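Local coordinates for protein pumilio homology domain family member 4 (Saccharomyces cerevisiae, PDB 3BWT) that binds single-stranded mRNA through the Pumilio repeats of its RNA-binding domain, the part of the protein in this chain, at residues 54-59 with 88-93; 211-216 with 223-228. All coordinates share one frame; numbering follows the deposited sequence.

Contact 1. Residues 54-59 with 88-93; sequences LMTDSF and VEISLN
Asn93 meets Thr56 because its CG stands anti to the backbone N (chi1 177°), which swings the amide across the side of the threonine. Thr56 chi1 (55°) sets OG1 between the backbone N and the carbonyl carbon, and CG2 anti to the carbonyl carbon; this methyl, Thr56 CG2, lies 3.9 Å from Ile90 CA and 3.8 Å from Asn93 CB. The amide carbon Asn93 CG rests 3.6 Å from Thr56 CB. Asn93 ND2 gives a weak, bent hydrogen bond to Thr56 O (3.1 Å, 125° at the hydrogen). The other end of the amide, OD1, accepts from His95 N and Gly96 N and caps the helix 96-106. Thr56 OG1 is hydrogen-bonded to Val52 O in the helix 51-55, just before it. Next to this polar patch, Met55 SD touches Ile90 CD1 at 3.7 Å, and Met55 also reaches Ala99 and Leu103. An alanine in place of Asn93 would probably leave Thr56 O without this donor and the start of the helix 96-106 without its side-chain cap. The contact joins Pumilio repeats 2 and 3. Its one hydrogen bond across is weak, so the join rests mainly on carbon contacts, while the Asn93 amide serves both repeats.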
loop_
_atom_site.group_PDB
_atom_site.type_symbol
_atom_site.label_atom_id
_atom_site.label_comp_id
_atom_site.label_asym_id
_atom_site.label_seq_id
_atom_site.Cartn_x
_atom_site.Cartn_y
_atom_site.Cartn_z
ATOM N N LEU A 54 -17.003 -21.804 4.200
ATOM C CA LEU A 54 -17.902 -20.686 3.965
ATOM C C LEU A 54 -17.141 -19.382 3.800
ATOM O O LEU A 54 -17.635 -18.453 3.173
ATOM C CB LEU A 54 -18.925 -20.549 5.089
ATOM C CG LEU A 54 -19.805 -21.769 5.304
ATOM C CD1 LEU A 54 -20.818 -21.514 6.396
ATOM C CD2 LEU A 54 -20.489 -22.142 4.001
ATOM N N MET A 55 -15.937 -19.320 4.358
ATOM C CA MET A 55 -15.108 -18.122 4.271
ATOM C C MET A 55 -14.559 -17.947 2.873
ATOM O O MET A 55 -14.400 -16.829 2.388
ATOM C CB MET A 55 -13.935 -18.212 5.239
ATOM C CG MET A 55 -14.212 -17.665 6.620
ATOM S SD MET A 55 -12.718 -17.607 7.633
ATOM C CE MET A 55 -13.259 -16.550 8.970
ATOM N N THR A 56 -14.248 -19.069 2.236
ATOM C CA THR A 56 -13.640 -19.062 0.920
ATOM C C THR A 56 -14.712 -19.267 -0.150
ATOM O O THR A 56 -14.418 -19.597 -1.302
ATOM C CB THR A 56 -12.553 -20.143 0.814
ATOM O OG1 THR A 56 -13.106 -21.416 1.159
ATOM C CG2 THR A 56 -11.427 -19.844 1.755
ATOM N N ASP A 57 -15.964 -19.068 0.241
ATOM C CA ASP A 57 -17.079 -19.247 -0.677
ATOM C C ASP A 57 -17.552 -17.904 -1.192
ATOM O O ASP A 57 -17.489 -16.896 -0.475
ATOM C CB ASP A 57 -18.231 -19.973 0.005
ATOM C CG ASP A 57 -19.378 -20.223 -0.936
ATOM O OD1 ASP A 57 -19.273 -21.149 -1.776
ATOM O OD2 ASP A 57 -20.376 -19.482 -0.854
ATOM N N SER A 58 -18.044 -17.882 -2.425
ATOM C CA SER A 58 -18.346 -16.612 -3.076
ATOM C C SER A 58 -19.479 -15.825 -2.410
ATOM O O SER A 58 -19.468 -14.602 -2.427
ATOM C CB SER A 58 -18.623 -16.819 -4.568
ATOM O OG SER A 58 -19.966 -17.194 -4.782
ATOM N N PHE A 59 -20.451 -16.529 -1.828
ATOM C CA PHE A 59 -21.552 -15.893 -1.098
ATOM C C PHE A 59 -21.417 -16.089 0.399
ATOM O O PHE A 59 -21.773 -15.202 1.184
ATOM C CB PHE A 59 -22.896 -16.456 -1.551
ATOM C CG PHE A 59 -23.107 -16.370 -3.022
ATOM C CD1 PHE A 59 -23.203 -15.135 -3.648
ATOM C CD2 PHE A 59 -23.185 -17.521 -3.788
ATOM C CE1 PHE A 59 -23.378 -15.048 -5.019
ATOM C CE2 PHE A 59 -23.372 -17.439 -5.158
ATOM C CZ PHE A 59 -23.466 -16.198 -5.772
ATOM N N VAL A 88 -3.651 -19.510 5.622
ATOM C CA VAL A 88 -3.001 -19.390 4.317
ATOM C C VAL A 88 -4.000 -19.676 3.205
ATOM O O VAL A 88 -4.139 -18.908 2.258
ATOM C CB VAL A 88 -1.786 -20.341 4.176
ATOM C CG1 VAL A 88 -1.381 -20.469 2.729
ATOM C CG2 VAL A 88 -0.619 -19.838 5.009
ATOM N N GLU A 89 -4.698 -20.795 3.331
ATOM C CA GLU A 89 -5.707 -21.163 2.359
ATOM C C GLU A 89 -6.732 -20.048 2.210
ATOM O O GLU A 89 -7.122 -19.696 1.101
ATOM C CB GLU A 89 -6.403 -22.450 2.792
ATOM C CG GLU A 89 -7.547 -22.851 1.888
ATOM C CD GLU A 89 -8.416 -23.926 2.492
ATOM O OE1 GLU A 89 -8.000 -24.569 3.494
ATOM O OE2 GLU A 89 -9.523 -24.115 1.958
ATOM N N ILE A 90 -7.166 -19.499 3.339
ATOM C CA ILE A 90 -8.201 -18.477 3.354
ATOM C C ILE A 90 -7.700 -17.166 2.760
ATOM O O ILE A 90 -8.418 -16.506 2.018
ATOM C CB ILE A 90 -8.727 -18.236 4.778
ATOM C CG1 ILE A 90 -9.242 -19.544 5.381
ATOM C CG2 ILE A 90 -9.820 -17.189 4.779
ATOM C CD1 ILE A 90 -9.618 -19.441 6.833
ATOM N N SER A 91 -6.465 -16.803 3.082
ATOM C CA SER A 91 -5.867 -15.559 2.616
ATOM C C SER A 91 -5.576 -15.538 1.115
ATOM O O SER A 91 -5.534 -14.468 0.508
ATOM C CB SER A 91 -4.571 -15.280 3.370
ATOM O OG SER A 91 -4.821 -15.028 4.736
ATOM N N LEU A 92 -5.359 -16.710 0.520
ATOM C CA LEU A 92 -5.062 -16.792 -0.898
ATOM C C LEU A 92 -6.331 -16.650 -1.734
ATOM O O LEU A 92 -6.271 -16.274 -2.908
ATOM C CB LEU A 92 -4.350 -18.101 -1.227
ATOM C CG LEU A 92 -2.963 -18.327 -0.625
ATOM C CD1 LEU A 92 -2.295 -19.511 -1.310
ATOM C CD2 LEU A 92 -2.080 -17.089 -0.735
ATOM N N ASN A 93 -7.469 -16.927 -1.108
ATOM C CA ASN A 93 -8.779 -16.891 -1.752
ATOM C C ASN A 93 -9.344 -15.472 -1.822
ATOM O O ASN A 93 -9.257 -14.709 -0.855
ATOM C CB ASN A 93 -9.735 -17.821 -0.985
ATOM C CG ASN A 93 -11.155 -17.815 -1.534
ATOM O OD1 ASN A 93 -11.936 -16.901 -1.278
ATOM N ND2 ASN A 93 -11.505 -18.867 -2.250
#

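Contact 2. Residues 211-216 with 223-228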
loop_
_atom_site.group_PDB
_atom_site.type_symbol
_atom_site.label_atom_id
_atom_site.label_comp_id
_atom_site.label_asym_id
_atom_site.label_seq_id
_atom_site.Cartn_x
_atom_site.Cartn_y
_atom_site.Cartn_z
ATOM N N TYR A 211 7.502 7.084 -0.797
ATOM C CA TYR A 211 6.544 7.113 0.284
ATOM C C TYR A 211 7.197 7.581 1.582
ATOM O O TYR A 211 6.564 8.233 2.412
ATOM C CB TYR A 211 5.883 5.748 0.452
ATOM C CG TYR A 211 4.536 5.840 1.130
ATOM C CD1 TYR A 211 3.509 6.592 0.569
ATOM C CD2 TYR A 211 4.300 5.199 2.334
ATOM C CE1 TYR A 211 2.284 6.689 1.183
ATOM C CE2 TYR A 211 3.076 5.294 2.964
ATOM C CZ TYR A 211 2.071 6.039 2.385
ATOM O OH TYR A 211 0.852 6.135 3.013
ATOM N N ILE A 212 8.467 7.243 1.754
ATOM C CA ILE A 212 9.211 7.677 2.920
ATOM C C ILE A 212 9.178 9.186 2.976
ATOM O O ILE A 212 8.950 9.771 4.026
ATOM C CB ILE A 212 10.676 7.226 2.844
ATOM C CG1 ILE A 212 10.754 5.702 2.928
ATOM C CG2 ILE A 212 11.520 7.920 3.937
ATOM C CD1 ILE A 212 12.136 5.150 2.681
ATOM N N ILE A 213 9.407 9.811 1.828
ATOM C CA ILE A 213 9.434 11.261 1.738
ATOM C C ILE A 213 8.041 11.837 1.934
ATOM O O ILE A 213 7.851 12.782 2.687
ATOM C CB ILE A 213 10.006 11.698 0.399
ATOM C CG1 ILE A 213 11.412 11.121 0.246
ATOM C CG2 ILE A 213 10.025 13.214 0.288
ATOM C CD1 ILE A 213 12.143 11.595 -0.980
ATOM N N THR A 214 7.066 11.249 1.258
ATOM C CA THR A 214 5.666 11.603 1.447
ATOM C C THR A 214 5.286 11.680 2.921
ATOM O O THR A 214 4.646 12.634 3.368
ATOM C CB THR A 214 4.762 10.564 0.758
ATOM O OG1 THR A 214 4.848 10.744 -0.657
ATOM C CG2 THR A 214 3.307 10.702 1.210
ATOM N N LYS A 215 5.690 10.658 3.664
ATOM C CA LYS A 215 5.326 10.516 5.064
ATOM C C LYS A 215 6.011 11.567 5.919
ATOM O O LYS A 215 5.371 12.250 6.728
ATOM C CB LYS A 215 5.675 9.106 5.550
ATOM C CG LYS A 215 4.527 8.120 5.394
ATOM C CD LYS A 215 3.621 8.177 6.633
ATOM C CE LYS A 215 2.164 7.920 6.293
ATOM N NZ LYS A 215 1.243 8.297 7.399
ATOM N N GLU A 216 7.316 11.699 5.734
ATOM C CA GLU A 216 8.069 12.719 6.437
ATOM C C GLU A 216 7.548 14.120 6.141
ATOM O O GLU A 216 7.511 14.970 7.030
ATOM C CB GLU A 216 9.549 12.610 6.105
ATOM C CG GLU A 216 10.149 11.361 6.655
ATOM C CD GLU A 216 11.635 11.446 6.768
ATOM O OE1 GLU A 216 12.234 12.224 6.005
ATOM O OE2 GLU A 216 12.204 10.726 7.613
ATOM N N ASP A 223 14.060 13.382 8.193
ATOM C CA ASP A 223 15.198 12.564 8.582
ATOM C C ASP A 223 15.691 11.767 7.373
ATOM O O ASP A 223 16.757 12.059 6.828
ATOM C CB ASP A 223 14.826 11.634 9.748
ATOM C CG ASP A 223 15.936 10.650 10.102
ATOM O OD1 ASP A 223 16.965 10.622 9.393
ATOM O OD2 ASP A 223 15.780 9.895 11.090
ATOM N N TYR A 224 14.916 10.766 6.952
ATOM C CA TYR A 224 15.338 9.893 5.859
ATOM C C TYR A 224 15.263 10.610 4.516
ATOM O O TYR A 224 15.998 10.280 3.584
ATOM C CB TYR A 224 14.544 8.583 5.853
ATOM C CG TYR A 224 14.839 7.715 7.059
ATOM C CD1 TYR A 224 15.982 6.923 7.107
ATOM C CD2 TYR A 224 13.988 7.714 8.166
ATOM C CE1 TYR A 224 16.264 6.145 8.219
ATOM C CE2 TYR A 224 14.256 6.939 9.275
ATOM C CZ TYR A 224 15.396 6.157 9.300
ATOM O OH TYR A 224 15.666 5.389 10.411
ATOM N N THR A 225 14.389 11.604 4.424
ATOM C CA THR A 225 14.328 12.419 3.231
ATOM C C THR A 225 15.723 12.955 2.932
ATOM O O THR A 225 16.229 12.825 1.823
ATOM C CB THR A 225 13.342 13.586 3.414
ATOM O OG1 THR A 225 12.009 13.070 3.532
ATOM C CG2 THR A 225 13.406 14.533 2.234
ATOM N N HIS A 226 16.356 13.550 3.935
ATOM C CA HIS A 226 17.675 14.134 3.742
ATOM C C HIS A 226 18.707 13.073 3.391
ATOM O O HIS A 226 19.575 13.295 2.547
ATOM C CB HIS A 226 18.114 14.933 4.974
ATOM C CG HIS A 226 17.351 16.206 5.173
ATOM N ND1 HIS A 226 16.603 16.458 6.304
ATOM C CD2 HIS A 226 17.214 17.297 4.380
ATOM C CE1 HIS A 226 16.044 17.652 6.202
ATOM N NE2 HIS A 226 16.396 18.181 5.043
ATOM N N LYS A 227 18.615 11.913 4.029
ATOM C CA LYS A 227 19.579 10.848 3.760
ATOM C C LYS A 227 19.431 10.270 2.339
ATOM O O LYS A 227 20.424 9.931 1.687
ATOM C CB LYS A 227 19.486 9.762 4.829
ATOM C CG LYS A 227 19.936 10.231 6.211
ATOM C CD LYS A 227 19.836 9.103 7.241
ATOM C CE LYS A 227 20.267 9.549 8.639
ATOM N NZ LYS A 227 20.167 8.473 9.650
ATOM N N ILE A 228 18.192 10.185 1.860
ATOM C CA ILE A 228 17.919 9.754 0.494
ATOM C C ILE A 228 18.476 10.762 -0.498
ATOM O O ILE A 228 19.219 10.403 -1.413
ATOM C CB ILE A 228 16.411 9.625 0.225
ATOM C CG1 ILE A 228 15.805 8.485 1.040
ATOM C CG2 ILE A 228 16.153 9.408 -1.255
ATOM C CD1 ILE A 228 14.307 8.491 1.018
#
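The carboxylate of Glu216 accepts hydrogen bonds from the start of the helix 224-232 and from Asp223 before it. Glu216 OE1 takes three of them: Thr225 OG1 donates at 2.6 Å on the anti side, Thr225 N at 2.7 Å and Asp223 N at 3.1 Å, the two backbone donors from above the carboxylate plane. Glu216 OE2 uses its syn lone pair for Tyr224 N (2.8 Å, 157° at the hydrogen). The chain of Glu216 is extended beyond CG (chi2 -160°), which carries the carboxylate across to these N-H groups. Four bonds thus hold the group against rotation. The carboxylate faces a helix N-terminus, which would probably favour its ionised form. Glu216 OE2 also lies at the edge of the Tyr224 ring, 3.5 Å from Tyr224 CD2.

The apolar contacts lie beside the carboxylate. Ile212 CG2 packs on Tyr224 CB at 3.6 Å. Ile228 CD1 reaches Ile212 CG2 and Ile213 CG1, the latter at 4.0 Å.

Both segments lie in Pumilio repeat 6. Their helical parts run roughly antiparallel, at 142°, with a closest axis approach of 9.4 Å. Ile212 also touches Leu177 of the helix 169-179. Tyr224 and Ile228 lean on the helix 182-193, where Asp190 is hydrogen-bonded to Tyr224 OH. Thr225 meets Val258 of the helix 256-279, so helices earlier and later in the chain touch the pair.

Contacts 1 and 2 belong to the same Pumilio homology domain but do not touch. Their centres are 38 Å apart and their nearest atoms about 22 Å. They follow in series along the chain and lie on opposite sides of its centre, about 22 Å and 17 Å from it. Contact 1 joins two successive repeats, 2 and 3, whereas contact 2 joins two segments of repeat 6. In both, a side chain hydrogen-bonds to the N-terminal end of a helix. At 88-93 it is a cap and comes from just before the turn into the helix; at 211-216 it comes from the preceding helix. Both contacts belong to the repeat array of the single-stranded RNA-binding domain.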